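3-hexulose-6-phosphate synthase (Mycobacterium gastri, PDB 3AJX) is a synthase of the orotidine 5'-phosphate decarboxylase/HUMPS family, built as a single TIM barrel that pairs with a second copy and holds a magnesium ion. Local coordinates at residues I28-T33 with F57-T62. The protein carries 1 engineered substitution. Residues are numbered along the deposited sequence; the frame is centred on the assembly and turned at random.
Sequences IIELGT and FADMKT. With MG (magnesium ion), chain F.
E30 and F57 are paired where two neighbouring parallel strands of the TIM barrel, 28-31 and 55-62, run side by side toward the magnesium site. The ladder uses F57 N to I29 O, L31 N to F57 O (2.8 Å, nearly straight at 168°) and D59 N to L31 O. E30 and F57 send their side chains to the barrel interior, L31 and A58 to the helix 42-50 side. The extended E30 chain lies alongside the F57 ring, CG 3.4 Å from CD2; I28 CG2 packs on F57 CB. Beyond the ring, E30 OE2 and D59 OD2 converge on the magnesium ion with their carboxylate planes almost perpendicular. D59 OD2 binds it at 2.1 Å; E30, also part of the site, brings OE2 only to a long 2.7 Å. E30 OE2 and D59 OD2, both acceptors, come within 3.1 Å, and K61 NZ forms a salt bridge to D59 OD2. T82 OG1 on the next strand, 80-84, holds D59 OD1, fixing the other carboxylate oxygen. Just past the N-cap G32, T33 turns its hydroxyl beside its own backbone N (chi1 -52°): OG1 accepts from K61 NZ at 2.9 Å and donates to D59 O at 2.7 Å.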
loop_
_atom_site.group_PDB
_atom_site.type_symbol
_atom_site.label_atom_id
_atom_site.label_comp_id
_atom_site.label_asym_id
_atom_site.label_seq_id
_atom_site.Cartn_x
_atom_site.Cartn_y
_atom_site.Cartn_z
ATOM N N ILE A 28 -3.381 17.987 12.136
ATOM C CA ILE A 28 -3.617 17.033 11.064
ATOM C C ILE A 28 -4.233 15.749 11.589
ATOM O O ILE A 28 -3.791 15.208 12.602
ATOM C CB ILE A 28 -2.280 16.690 10.357
ATOM C CG1 ILE A 28 -1.658 17.970 9.796
ATOM C CG2 ILE A 28 -2.503 15.659 9.251
ATOM C CD1 ILE A 28 -0.277 17.768 9.221
ATOM N N ILE A 29 -5.271 15.278 10.902
ATOM C CA ILE A 29 -5.929 14.029 11.263
ATOM C C ILE A 29 -5.608 13.024 10.165
ATOM O O ILE A 29 -6.025 13.189 9.016
ATOM C CB ILE A 29 -7.458 14.182 11.345
ATOM C CG1 ILE A 29 -7.819 15.166 12.456
ATOM C CG2 ILE A 29 -8.101 12.829 11.627
ATOM C CD1 ILE A 29 -9.287 15.539 12.480
ATOM N N GLU A 30 -4.854 11.993 10.525
ATOM C CA GLU A 30 -4.467 10.959 9.575
ATOM C C GLU A 30 -5.342 9.719 9.649
ATOM O O GLU A 30 -5.626 9.214 10.735
ATOM C CB GLU A 30 -3.019 10.526 9.819
ATOM C CG GLU A 30 -2.619 9.271 9.051
ATOM C CD GLU A 30 -1.338 8.646 9.568
ATOM O OE1 GLU A 30 -0.442 9.399 9.997
ATOM O OE2 GLU A 30 -1.228 7.398 9.540
ATOM N N LEU A 31 -5.767 9.242 8.483
ATOM C CA LEU A 31 -6.548 8.015 8.384
ATOM C C LEU A 31 -5.488 6.998 7.970
ATOM O O LEU A 31 -4.951 7.063 6.862
ATOM C CB LEU A 31 -7.632 8.122 7.304
ATOM C CG LEU A 31 -8.782 9.121 7.491
ATOM C CD1 LEU A 31 -9.416 8.919 8.861
ATOM C CD2 LEU A 31 -8.267 10.537 7.356
ATOM N N GLY A 32 -5.179 6.077 8.873
ATOM C CA GLY A 32 -4.153 5.085 8.609
ATOM C C GLY A 32 -4.394 4.159 7.438
ATOM O O GLY A 32 -5.519 3.993 6.970
ATOM N N THR A 33 -3.316 3.542 6.972
ATOM C CA THR A 33 -3.393 2.626 5.847
ATOM C C THR A 33 -4.349 1.460 6.114
ATOM O O THR A 33 -5.172 1.125 5.266
ATOM C CB THR A 33 -1.994 2.098 5.490
ATOM O OG1 THR A 33 -1.099 3.209 5.334
ATOM C CG2 THR A 33 -2.039 1.315 4.191
ATOM N N PHE A 57 -5.305 13.796 6.321
ATOM C CA PHE A 57 -4.179 13.064 5.745
ATOM C C PHE A 57 -4.595 11.616 5.441
ATOM O O PHE A 57 -4.934 10.864 6.352
ATOM C CB PHE A 57 -3.064 13.128 6.800
ATOM C CG PHE A 57 -1.763 12.496 6.408
ATOM C CD1 PHE A 57 -0.636 13.290 6.203
ATOM C CD2 PHE A 57 -1.616 11.113 6.405
ATOM C CE1 PHE A 57 0.622 12.719 6.018
ATOM C CE2 PHE A 57 -0.365 10.533 6.221
ATOM C CZ PHE A 57 0.759 11.343 6.030
ATOM N N ALA A 58 -4.590 11.237 4.164
ATOM C CA ALA A 58 -4.957 9.872 3.774
ATOM C C ALA A 58 -3.674 9.080 3.533
ATOM O O ALA A 58 -2.956 9.340 2.566
ATOM C CB ALA A 58 -5.821 9.893 2.507
ATOM N N ASP A 59 -3.391 8.128 4.420
ATOM C CA ASP A 59 -2.177 7.318 4.325
ATOM C C ASP A 59 -2.343 6.176 3.326
ATOM O O ASP A 59 -2.384 4.997 3.697
ATOM C CB ASP A 59 -1.817 6.751 5.703
ATOM C CG ASP A 59 -0.338 6.441 5.840
ATOM O OD1 ASP A 59 0.381 6.475 4.821
ATOM O OD2 ASP A 59 0.107 6.159 6.973
ATOM N N MET A 60 -2.426 6.537 2.051
ATOM C CA MET A 60 -2.598 5.566 0.975
ATOM C C MET A 60 -1.377 4.671 0.779
ATOM O O MET A 60 -1.512 3.501 0.423
ATOM C CB MET A 60 -2.885 6.302 -0.339
ATOM C CG MET A 60 -4.148 7.142 -0.352
ATOM S SD MET A 60 -5.656 6.144 -0.376
ATOM C CE MET A 60 -5.825 5.788 -2.141
ATOM N N LYS A 61 -0.191 5.226 1.029
ATOM C CA LYS A 61 1.065 4.503 0.832
ATOM C C LYS A 61 1.081 3.930 -0.582
ATOM O O LYS A 61 1.427 2.770 -0.804
ATOM C CB LYS A 61 1.241 3.382 1.865
ATOM C CG LYS A 61 1.723 3.870 3.227
ATOM C CD LYS A 61 2.116 2.706 4.124
ATOM C CE LYS A 61 2.629 3.184 5.475
ATOM N NZ LYS A 61 1.583 3.922 6.238
ATOM N N THR A 62 0.704 4.772 -1.536
ATOM C CA THR A 62 0.660 4.384 -2.939
ATOM C C THR A 62 1.990 3.849 -3.461
ATOM O O THR A 62 3.047 4.434 -3.222
ATOM C CB THR A 62 0.222 5.570 -3.794
ATOM O OG1 THR A 62 -1.071 6.000 -3.353
ATOM C CG2 THR A 62 0.159 5.183 -5.268
HETATM MG MG MG F . 1.266 6.695 8.633
HETATM O O HOH W 1 1.653 7.850 9.659
HETATM O O HOH W 2 -1.048 4.286 8.841
HETATM O O HOH W 3 2.728 5.310 8.384
HETATM O O HOH W 4 2.361 7.641 7.044
#